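Local atomic coordinates of putative HTH-type transcriptional regulator ybaQ (Escherichia coli, PDB entry 2EBY), a protein that probably binds DNA as a helix-turn-helix transcriptional regulator of the VapA/VapI family. Residues A[94-97]-A[98-102]; A[53-56]-A[57-60]; A[14-18]-A[19-23]; A[76-79]-A[80-83]. All blocks are in the same frame, centred on the assembly; numbering follows the deposited sequence.

In the fold
All four contacts are local, between residues a helical turn apart, but differently placed. Interactions 2 and 3 belong to the compact helix-turn-helix region, with centres about 16 Å apart. Interaction 3, at the end of helix 11-20, is mainly aliphatic and aromatic; interaction 2, on helix 53-63, has leucine and methionine inward, a salt bridge facing the second subunit and a sulfate at the helix start. Interaction 4 lies on helix 67-83, partly buried, with two acidic side chains close together. Interaction 1 is a surface contact, a polar cap on the last helix, about 39 Å from interaction 2 between centres. Interactions 1, 2 and 4 all touch the second subunit; interaction 3 does not.

Interaction 1. Residues A[94-97]-A[98-102]; sequences RIET and VAEYL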
loop_
_atom_site.group_PDB
_atom_site.type_symbol
_atom_site.label_atom_id
_atom_site.label_comp_id
_atom_site.label_asym_id
_atom_site.label_seq_id
_atom_site.Cartn_x
_atom_site.Cartn_y
_atom_site.Cartn_z
ATOM N N ARG A 94 -1.133 -22.813 5.645
ATOM C CA ARG A 94 -2.184 -23.534 6.355
ATOM C C ARG A 94 -3.602 -23.032 6.051
ATOM O O ARG A 94 -4.576 -23.675 6.441
ATOM C CB ARG A 94 -1.930 -23.476 7.869
ATOM C CG ARG A 94 -0.636 -24.164 8.316
ATOM C CD ARG A 94 -0.657 -25.646 7.965
ATOM N NE ARG A 94 0.679 -26.229 7.829
ATOM C CZ ARG A 94 1.393 -26.740 8.830
ATOM N NH1 ARG A 94 0.909 -26.754 10.070
ATOM N NH2 ARG A 94 2.597 -27.246 8.589
ATOM N N ILE A 95 -3.723 -21.902 5.352
ATOM C CA ILE A 95 -5.036 -21.340 5.020
ATOM C C ILE A 95 -5.887 -22.194 4.075
ATOM O O ILE A 95 -5.435 -22.609 3.006
ATOM C CB ILE A 95 -4.907 -19.935 4.382
ATOM C CG1 ILE A 95 -4.633 -18.891 5.464
ATOM C CG2 ILE A 95 -6.181 -19.585 3.617
ATOM C CD1 ILE A 95 -4.513 -17.479 4.931
ATOM N N GLU A 96 -7.133 -22.426 4.473
ATOM C CA GLU A 96 -8.077 -23.200 3.675
ATOM C C GLU A 96 -8.805 -22.260 2.714
ATOM O O GLU A 96 -9.270 -21.189 3.111
ATOM C CB GLU A 96 -9.090 -23.897 4.590
ATOM C CG GLU A 96 -10.242 -24.579 3.865
ATOM C CD GLU A 96 -11.189 -25.299 4.818
ATOM O OE1 GLU A 96 -11.510 -24.743 5.889
ATOM O OE2 GLU A 96 -11.625 -26.419 4.494
ATOM N N THR A 97 -8.906 -22.667 1.451
ATOM C CA THR A 97 -9.574 -21.849 0.446
ATOM C C THR A 97 -11.089 -21.904 0.635
ATOM O O THR A 97 -11.605 -22.788 1.317
ATOM C CB THR A 97 -9.229 -22.329 -0.972
ATOM O OG1 THR A 97 -9.957 -23.527 -1.260
ATOM C CG2 THR A 97 -7.742 -22.623 -1.083
ATOM N N VAL A 98 -11.799 -20.956 0.035
ATOM C CA VAL A 98 -13.248 -20.909 0.151
ATOM C C VAL A 98 -13.911 -22.048 -0.628
ATOM O O VAL A 98 -14.998 -22.503 -0.276
ATOM C CB VAL A 98 -13.793 -19.556 -0.354
ATOM C CG1 VAL A 98 -13.801 -19.519 -1.873
ATOM C CG2 VAL A 98 -15.167 -19.317 0.198
ATOM N N ALA A 99 -13.254 -22.504 -1.689
ATOM C CA ALA A 99 -13.777 -23.602 -2.499
ATOM C C ALA A 99 -13.810 -24.875 -1.659
ATOM O O ALA A 99 -14.780 -25.635 -1.692
ATOM C CB ALA A 99 -12.900 -23.817 -3.719
ATOM N N GLU A 100 -12.728 -25.102 -0.921
ATOM C CA GLU A 100 -12.610 -26.258 -0.051
ATOM C C GLU A 100 -13.612 -26.139 1.081
ATOM O O GLU A 100 -14.400 -27.059 1.327
ATOM C CB GLU A 100 -11.200 -26.341 0.522
ATOM C CG GLU A 100 -10.159 -26.806 -0.471
ATOM C CD GLU A 100 -8.755 -26.630 0.054
ATOM O OE1 GLU A 100 -7.843 -27.327 -0.436
ATOM O OE2 GLU A 100 -8.563 -25.784 0.953
ATOM N N TYR A 101 -13.586 -24.998 1.762
ATOM C CA TYR A 101 -14.490 -24.759 2.879
ATOM C C TYR A 101 -15.955 -24.974 2.517
ATOM O O TYR A 101 -16.683 -25.661 3.232
ATOM C CB TYR A 101 -14.328 -23.341 3.425
ATOM C CG TYR A 101 -15.299 -23.039 4.543
ATOM C CD1 TYR A 101 -15.155 -23.641 5.793
ATOM C CD2 TYR A 101 -16.405 -22.219 4.331
ATOM C CE1 TYR A 101 -16.087 -23.429 6.808
ATOM C CE2 TYR A 101 -17.341 -22.000 5.332
ATOM C CZ TYR A 101 -17.180 -22.613 6.567
ATOM O OH TYR A 101 -18.111 -22.417 7.561
ATOM N N LEU A 102 -16.398 -24.370 1.420
ATOM C CA LEU A 102 -17.789 -24.519 1.015
ATOM C C LEU A 102 -18.133 -25.978 0.743
ATOM O O LEU A 102 -19.244 -26.414 1.021
ATOM C CB LEU A 102 -18.084 -23.676 -0.227
ATOM C CG LEU A 102 -18.090 -22.166 0.000
ATOM C CD1 LEU A 102 -18.482 -21.473 -1.290
ATOM C CD2 LEU A 102 -19.063 -21.807 1.116
#
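The Tyr101 ring is met at its edge by the Glu96 carboxylate, whose OE1 lies near the ring plane, 3.8 Å from Tyr101 CD1. The two flat groups stand nearly upright to each other, their planes 78° apart, and Leu33 of the second subunit also packs on Tyr101. Glu96 gets there by an extended chain with CG anti to its backbone N (chi1 172°), which carries the carboxylate alongside the first turn of the helix; its OE2 forms a salt bridge with Arg104, further along helix 98-107. Replacing Glu96 by an alanine would probably leave Arg104 without this partner and remove the carboxylate from beside the tyrosine ring. Tyr101 has its own polar mate, since its OH is hydrogen-bonded to Glu29 of the second subunit.

Thr97 and Glu100 exchange bonds at the helix start. Glu100 N donates to Thr97 OG1 over 3.2 Å, in a fairly straight bond. In return, Thr97 N donates to Glu100 OE2, also 3.2 Å away, reaching that oxygen on its anti side but from 34° out of the carboxylate plane. Threonine suits the place because its short hydroxyl can accept from the N-H of Glu100 in the first turn, and glutamate because its side chain is long enough to fold back to the backbone of the cap residue. Tyr101 N to Thr97 O, 3.0 Å, is the first regular helical bond. These reciprocal bonds form a capping box, with Thr97 as the N-cap of helix 98-107.

Interaction 2. Residues A[53-56]-A[57-60]; sequences TEMA and FRLA. With SO4 (sulfate ion), chain C.
Residues 53-60 form two turns of regular helix, in which Phe57 N, Arg58 N, Leu59 N and Ala60 N each bond to the carbonyl four residues earlier, from Thr53 O to Ala56 O. Glu54 and Arg58 lie side by side, pointing the same way, and end in a salt bridge: Glu54 OE2 to Arg58 NH2 is 2.8 Å. The donor meets OE2 nearly along its C-O bond; OE2 in turn lies near the guanidinium edge, 17° out of its plane, and the carboxylate is turned 42° from that plane. Arg58 NH2 has a second acidic partner, Glu91 of the second subunit, so one arginine links helix 53-63 to helix 86-94 of that subunit.

At the helix start, Thr53 N donates to sulfate O2 over 2.8 Å. Thr53 OG1 is 3.1 Å from both sulfate O1 and O2, and the ion, probably from the crystallisation liquor, is also held by Lys50. The methyl CG2 of Thr53 instead turns to the Phe57 ring, 3.8 Å from CE1, whereas Thr53 O lies at the ring's edge.

Met55 and Leu59 are the inward pair: Met55 CG, opposite the backbone N (chi1 177°), lies 3.9 Å from Leu59 CD1. The thioether and the branched chain both pack on Leu34 of helix 27-34 and Leu44 of helix 38-45, while small Ala56 lets helix 67-83 approach through Val67 and Leu71.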
loop_
_atom_site.group_PDB
_atom_site.type_symbol
_atom_site.label_atom_id
_atom_site.label_comp_id
_atom_site.label_asym_id
_atom_site.label_seq_id
_atom_site.Cartn_x
_atom_site.Cartn_y
_atom_site.Cartn_z
ATOM N N THR A 53 1.369 7.524 0.221
ATOM C CA THR A 53 0.800 8.016 -1.031
ATOM C C THR A 53 1.065 9.516 -1.174
ATOM O O THR A 53 1.486 9.985 -2.236
ATOM C CB THR A 53 -0.728 7.767 -1.095
ATOM O OG1 THR A 53 -1.000 6.384 -0.842
ATOM C CG2 THR A 53 -1.263 8.089 -2.479
ATOM N N GLU A 54 0.817 10.265 -0.105
ATOM C CA GLU A 54 1.041 11.709 -0.126
ATOM C C GLU A 54 2.505 12.034 -0.404
ATOM O O GLU A 54 2.804 12.897 -1.229
ATOM C CB GLU A 54 0.623 12.356 1.202
ATOM C CG GLU A 54 0.684 13.884 1.181
ATOM C CD GLU A 54 0.274 14.523 2.502
ATOM O OE1 GLU A 54 -0.725 14.072 3.096
ATOM O OE2 GLU A 54 0.937 15.490 2.939
ATOM N N MET A 55 3.422 11.354 0.280
ATOM C CA MET A 55 4.835 11.623 0.038
ATOM C C MET A 55 5.176 11.334 -1.414
ATOM O O MET A 55 6.010 12.015 -1.997
ATOM C CB MET A 55 5.742 10.778 0.938
ATOM C CG MET A 55 7.254 10.963 0.666
ATOM S SD MET A 55 7.938 12.627 1.002
ATOM C CE MET A 55 8.036 12.540 2.784
ATOM N N ALA A 56 4.539 10.313 -1.982
ATOM C CA ALA A 56 4.777 9.936 -3.375
ATOM C C ALA A 56 4.376 11.083 -4.293
ATOM O O ALA A 56 5.051 11.352 -5.277
ATOM C CB ALA A 56 3.986 8.676 -3.729
ATOM N N PHE A 57 3.272 11.751 -3.967
ATOM C CA PHE A 57 2.816 12.905 -4.750
ATOM C C PHE A 57 3.846 14.038 -4.682
ATOM O O PHE A 57 4.112 14.706 -5.679
ATOM C CB PHE A 57 1.490 13.449 -4.216
ATOM C CG PHE A 57 0.261 12.812 -4.818
ATOM C CD1 PHE A 57 -0.055 11.480 -4.568
ATOM C CD2 PHE A 57 -0.605 13.571 -5.609
ATOM C CE1 PHE A 57 -1.216 10.914 -5.087
ATOM C CE2 PHE A 57 -1.768 13.017 -6.135
ATOM C CZ PHE A 57 -2.079 11.684 -5.876
ATOM N N ARG A 58 4.409 14.261 -3.495
ATOM C CA ARG A 58 5.392 15.331 -3.309
ATOM C C ARG A 58 6.663 15.047 -4.104
ATOM O O ARG A 58 7.203 15.931 -4.767
ATOM C CB ARG A 58 5.735 15.492 -1.826
ATOM C CG ARG A 58 4.603 16.024 -0.955
ATOM C CD ARG A 58 4.999 15.909 0.504
ATOM N NE ARG A 58 3.927 16.279 1.416
ATOM C CZ ARG A 58 3.569 17.529 1.683
ATOM N NH1 ARG A 58 4.203 18.538 1.103
ATOM N NH2 ARG A 58 2.581 17.771 2.532
ATOM N N LEU A 59 7.128 13.805 -4.037
ATOM C CA LEU A 59 8.320 13.402 -4.757
ATOM C C LEU A 59 8.088 13.495 -6.268
ATOM O O LEU A 59 8.957 13.954 -7.011
ATOM C CB LEU A 59 8.700 11.977 -4.356
ATOM C CG LEU A 59 9.191 11.811 -2.917
ATOM C CD1 LEU A 59 9.298 10.329 -2.570
ATOM C CD2 LEU A 59 10.543 12.512 -2.760
ATOM N N ALA A 60 6.915 13.059 -6.716
ATOM C CA ALA A 60 6.567 13.113 -8.129
ATOM C C ALA A 60 6.705 14.549 -8.624
ATOM O O ALA A 60 7.267 14.802 -9.691
ATOM C CB ALA A 60 5.140 12.641 -8.338
HETATM S S SO4 C . -1.052 5.702 2.803
HETATM O O1 SO4 C . -2.192 6.214 1.976
HETATM O O2 SO4 C . 0.184 5.728 1.972
HETATM O O3 SO4 C . -0.783 6.602 3.990
HETATM O O4 SO4 C . -1.388 4.292 3.258
#

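Interaction 3. Residues A[14-18]-A[19-23]; sequences ILLYE and YLEPL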
loop_
_atom_site.group_PDB
_atom_site.type_symbol
_atom_site.label_atom_id
_atom_site.label_comp_id
_atom_site.label_asym_id
_atom_site.label_seq_id
_atom_site.Cartn_x
_atom_site.Cartn_y
_atom_site.Cartn_z
ATOM N N ILE A 14 16.797 4.608 -3.872
ATOM C CA ILE A 14 16.664 5.228 -5.182
ATOM C C ILE A 14 16.811 6.738 -5.025
ATOM O O ILE A 14 17.479 7.397 -5.820
ATOM C CB ILE A 14 15.289 4.926 -5.818
ATOM C CG1 ILE A 14 15.147 3.422 -6.076
ATOM C CG2 ILE A 14 15.131 5.707 -7.108
ATOM C CD1 ILE A 14 16.167 2.849 -7.050
ATOM N N LEU A 15 16.178 7.276 -3.988
ATOM C CA LEU A 15 16.222 8.705 -3.724
ATOM C C LEU A 15 17.646 9.170 -3.418
ATOM O O LEU A 15 18.135 10.138 -3.999
ATOM C CB LEU A 15 15.294 9.040 -2.553
ATOM C CG LEU A 15 15.257 10.495 -2.092
ATOM C CD1 LEU A 15 14.781 11.375 -3.231
ATOM C CD2 LEU A 15 14.337 10.632 -0.877
ATOM N N LEU A 16 18.312 8.462 -2.512
ATOM C CA LEU A 16 19.672 8.804 -2.116
ATOM C C LEU A 16 20.733 8.552 -3.191
ATOM O O LEU A 16 21.463 9.465 -3.572
ATOM C CB LEU A 16 20.053 8.037 -0.846
ATOM C CG LEU A 16 21.410 8.359 -0.203
ATOM C CD1 LEU A 16 21.445 9.827 0.220
ATOM C CD2 LEU A 16 21.644 7.456 1.004
ATOM N N TYR A 17 20.811 7.320 -3.684
ATOM C CA TYR A 17 21.820 6.969 -4.680
ATOM C C TYR A 17 21.555 7.365 -6.129
ATOM O O TYR A 17 22.482 7.397 -6.930
ATOM C CB TYR A 17 22.128 5.469 -4.605
ATOM C CG TYR A 17 22.635 5.027 -3.247
ATOM C CD1 TYR A 17 23.674 5.712 -2.618
ATOM C CD2 TYR A 17 22.060 3.948 -2.578
ATOM C CE1 TYR A 17 24.134 5.333 -1.357
ATOM C CE2 TYR A 17 22.515 3.555 -1.314
ATOM C CZ TYR A 17 23.547 4.259 -0.709
ATOM O OH TYR A 17 23.991 3.894 0.544
ATOM N N GLU A 18 20.311 7.680 -6.477
ATOM C CA GLU A 18 20.012 8.064 -7.854
ATOM C C GLU A 18 19.504 9.487 -8.065
ATOM O O GLU A 18 19.322 9.919 -9.203
ATOM C CB GLU A 18 19.018 7.084 -8.478
ATOM C CG GLU A 18 19.651 5.788 -8.958
ATOM C CD GLU A 18 18.685 4.928 -9.749
ATOM O OE1 GLU A 18 17.994 5.468 -10.645
ATOM O OE2 GLU A 18 18.623 3.711 -9.485
ATOM N N TYR A 19 19.266 10.219 -6.984
ATOM C CA TYR A 19 18.794 11.589 -7.121
ATOM C C TYR A 19 19.584 12.586 -6.277
ATOM O O TYR A 19 20.105 13.570 -6.802
ATOM C CB TYR A 19 17.300 11.692 -6.773
ATOM C CG TYR A 19 16.365 11.247 -7.883
ATOM C CD1 TYR A 19 15.821 9.966 -7.893
ATOM C CD2 TYR A 19 16.048 12.105 -8.941
ATOM C CE1 TYR A 19 14.987 9.546 -8.929
ATOM C CE2 TYR A 19 15.218 11.695 -9.980
ATOM C CZ TYR A 19 14.693 10.416 -9.971
ATOM O OH TYR A 19 13.900 9.996 -11.017
ATOM N N LEU A 20 19.683 12.329 -4.977
ATOM C CA LEU A 20 20.386 13.237 -4.085
ATOM C C LEU A 20 21.889 13.339 -4.327
ATOM O O LEU A 20 22.438 14.441 -4.377
ATOM C CB LEU A 20 20.129 12.851 -2.627
ATOM C CG LEU A 20 18.677 12.900 -2.139
ATOM C CD1 LEU A 20 18.672 12.727 -0.634
ATOM C CD2 LEU A 20 18.008 14.225 -2.524
ATOM N N GLU A 21 22.557 12.201 -4.479
ATOM C CA GLU A 21 23.997 12.218 -4.689
ATOM C C GLU A 21 24.461 12.617 -6.082
ATOM O O GLU A 21 25.501 13.251 -6.224
ATOM C CB GLU A 21 24.613 10.877 -4.283
ATOM C CG GLU A 21 24.709 10.729 -2.760
ATOM C CD GLU A 21 25.291 9.404 -2.312
ATOM O OE1 GLU A 21 25.487 8.515 -3.168
ATOM O OE2 GLU A 21 25.545 9.251 -1.097
ATOM N N PRO A 22 23.712 12.255 -7.134
ATOM C CA PRO A 22 24.227 12.686 -8.437
ATOM C C PRO A 22 23.995 14.175 -8.677
ATOM O O PRO A 22 24.713 14.809 -9.448
ATOM C CB PRO A 22 23.465 11.801 -9.421
ATOM C CG PRO A 22 22.162 11.546 -8.711
ATOM C CD PRO A 22 22.608 11.292 -7.291
ATOM N N LEU A 23 22.993 14.728 -8.005
ATOM C CA LEU A 23 22.667 16.139 -8.148
ATOM C C LEU A 23 23.147 16.938 -6.946
ATOM O O LEU A 23 22.843 18.126 -6.825
ATOM C CB LEU A 23 21.167 16.308 -8.315
#
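Leu15 and Leu20 meet obliquely, CG to CG at 4.2 Å, and Leu16 CD1 touches Leu20 CD1 at 4.1 Å, its side chain crossing that of Leu20 at about a right angle. Leucine suits Leu15 and Leu20, which are buried; Leu16 lies at the margin. Beside them, Tyr19 rests its ring against the backbone: chi1 of -79° puts the ring beside its own N and opposite its carbonyl carbon, where Glu18 O lies over one face, 3.5 Å from Tyr19 CG, and Ile14 O and Leu15 CA approach at the edge. Ile14 CG2 also faces Tyr19 CE1. On the outside, Tyr17 and Glu21 run side by side, with Glu21 OE1 in the ring plane of Tyr17, 3.4 Å from CD1, while Leu16 CD2 lies over one face of the same ring.

The backbone here widens into a pi-type turn. Leu20 N donates to Leu15 O over 2.9 Å, and Glu21 N to Leu16 O over 3.1 Å, each reaching back five residues; Tyr19 N adds only a weak bond to Leu15 O. Pro22, whose CG lies against Glu18 O, has no N-H to continue the pattern.

Further out, Tyr19 meets the Phe63 ring at planes about 40° apart and packs on Phe69. An alanine in place of Tyr19 would probably open a gap between Ile14, Phe63 and Phe69. Near the end of helix 11-20, Leu15 and Leu20 are buried against helices 27-34 and 38-45, within the helical core of the Cro/C1-type helix-turn-helix fold.

Interaction 4. Residues A[76-79]-A[80-83]; sequences AVDL and WEVE
Glu81 N to Val77 O, 2.9 Å, and Trp80 N to Ala76 O, 3.0 Å, are the shortest of the backbone bonds that run through this part of helix 67-83. Glu83 N reaches Leu79 O over 3.1 Å, nearly straight, and Val82 N bonds to Asp78 O at 3.3 Å with a weak second bond to Leu79 O. Two carboxylates approach each other: Asp78 OD1 and Glu81 OE1 stand 4.0 Å apart, side by side, with planes 47° apart. The like charges would tend to repel, but Asp78 OD1 is hydrogen-bonded to Gln74 one turn back, which probably offsets part of the repulsion.

Helix 67-83 follows helix 53-63 in the chain and runs on from the helix-turn-helix region towards the C-terminal helices. Chi1 of -59° sets Glu81 CG beside its backbone N, 3.1 Å from Val77 O, and the chain runs on extended, bringing OE2 to 4.0 Å from Val77 CG1. The apolar residues pack in two directions. Val77 and Trp80 face the N-terminal segment, Val77 on Thr10 and Trp80 on Lys7 and Pro8; chi1 of -180° swings the Trp80 indole to the side opposite its own N. Leu79 rests instead on Phe57 of the second subunit, and Asp78 and Val82 both touch Thr53 of that subunit.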
loop_
_atom_site.group_PDB
_atom_site.type_symbol
_atom_site.label_atom_id
_atom_site.label_comp_id
_atom_site.label_asym_id
_atom_site.label_seq_id
_atom_site.Cartn_x
_atom_site.Cartn_y
_atom_site.Cartn_z
ATOM N N ALA A 76 7.287 -3.092 -3.972
ATOM C CA ALA A 76 8.262 -4.175 -4.057
ATOM C C ALA A 76 8.798 -4.536 -2.680
ATOM O O ALA A 76 9.016 -5.705 -2.384
ATOM C CB ALA A 76 9.407 -3.783 -4.973
ATOM N N VAL A 77 9.021 -3.522 -1.852
ATOM C CA VAL A 77 9.524 -3.726 -0.500
ATOM C C VAL A 77 8.460 -4.421 0.341
ATOM O O VAL A 77 8.764 -5.330 1.110
ATOM C CB VAL A 77 9.897 -2.383 0.172
ATOM C CG1 VAL A 77 10.152 -2.589 1.657
ATOM C CG2 VAL A 77 11.135 -1.801 -0.484
ATOM N N ASP A 78 7.211 -3.994 0.193
ATOM C CA ASP A 78 6.124 -4.600 0.952
ATOM C C ASP A 78 6.013 -6.088 0.631
ATOM O O ASP A 78 5.831 -6.913 1.523
ATOM C CB ASP A 78 4.792 -3.903 0.655
ATOM C CG ASP A 78 4.740 -2.471 1.188
ATOM O OD1 ASP A 78 5.410 -2.173 2.202
ATOM O OD2 ASP A 78 4.014 -1.644 0.603
ATOM N N LEU A 79 6.131 -6.424 -0.647
ATOM C CA LEU A 79 6.051 -7.809 -1.077
ATOM C C LEU A 79 7.209 -8.613 -0.507
ATOM O O LEU A 79 7.017 -9.733 -0.043
ATOM C CB LEU A 79 6.055 -7.888 -2.601
ATOM C CG LEU A 79 4.666 -7.740 -3.221
ATOM C CD1 LEU A 79 4.763 -7.195 -4.634
ATOM C CD2 LEU A 79 3.977 -9.095 -3.202
ATOM N N TRP A 80 8.407 -8.039 -0.539
ATOM C CA TRP A 80 9.580 -8.712 -0.010
ATOM C C TRP A 80 9.390 -9.023 1.476
ATOM O O TRP A 80 9.665 -10.136 1.918
ATOM C CB TRP A 80 10.820 -7.838 -0.190
ATOM C CG TRP A 80 12.067 -8.473 0.326
ATOM C CD1 TRP A 80 12.861 -9.367 -0.328
ATOM C CD2 TRP A 80 12.633 -8.304 1.629
ATOM N NE1 TRP A 80 13.892 -9.770 0.489
ATOM C CE2 TRP A 80 13.777 -9.135 1.697
ATOM C CE3 TRP A 80 12.289 -7.538 2.753
ATOM C CZ2 TRP A 80 14.577 -9.219 2.845
ATOM C CZ3 TRP A 80 13.087 -7.623 3.898
ATOM C CH2 TRP A 80 14.217 -8.460 3.931
ATOM N N GLU A 81 8.910 -8.043 2.240
ATOM C CA GLU A 81 8.702 -8.226 3.676
ATOM C C GLU A 81 7.771 -9.378 4.025
ATOM O O GLU A 81 8.007 -10.087 5.002
ATOM C CB GLU A 81 8.167 -6.945 4.318
ATOM C CG GLU A 81 9.077 -5.742 4.139
ATOM C CD GLU A 81 8.586 -4.512 4.883
ATOM O OE1 GLU A 81 7.354 -4.296 4.925
ATOM O OE2 GLU A 81 9.429 -3.754 5.413
ATOM N N VAL A 82 6.705 -9.558 3.247
ATOM C CA VAL A 82 5.768 -10.644 3.510
ATOM C C VAL A 82 6.402 -11.982 3.154
ATOM O O VAL A 82 6.272 -12.954 3.896
ATOM C CB VAL A 82 4.460 -10.472 2.706
ATOM C CG1 VAL A 82 3.621 -11.743 2.791
ATOM C CG2 VAL A 82 3.668 -9.288 3.252
ATOM N N GLU A 83 7.094 -12.021 2.020
ATOM C CA GLU A 83 7.752 -13.237 1.548
ATOM C C GLU A 83 8.869 -13.735 2.456
ATOM O O GLU A 83 9.193 -14.921 2.450
ATOM C CB GLU A 83 8.318 -13.012 0.148
ATOM C CG GLU A 83 7.278 -13.066 -0.951
ATOM C CD GLU A 83 7.769 -12.434 -2.236
ATOM O OE1 GLU A 83 9.001 -12.315 -2.405
ATOM O OE2 GLU A 83 6.924 -12.066 -3.079
#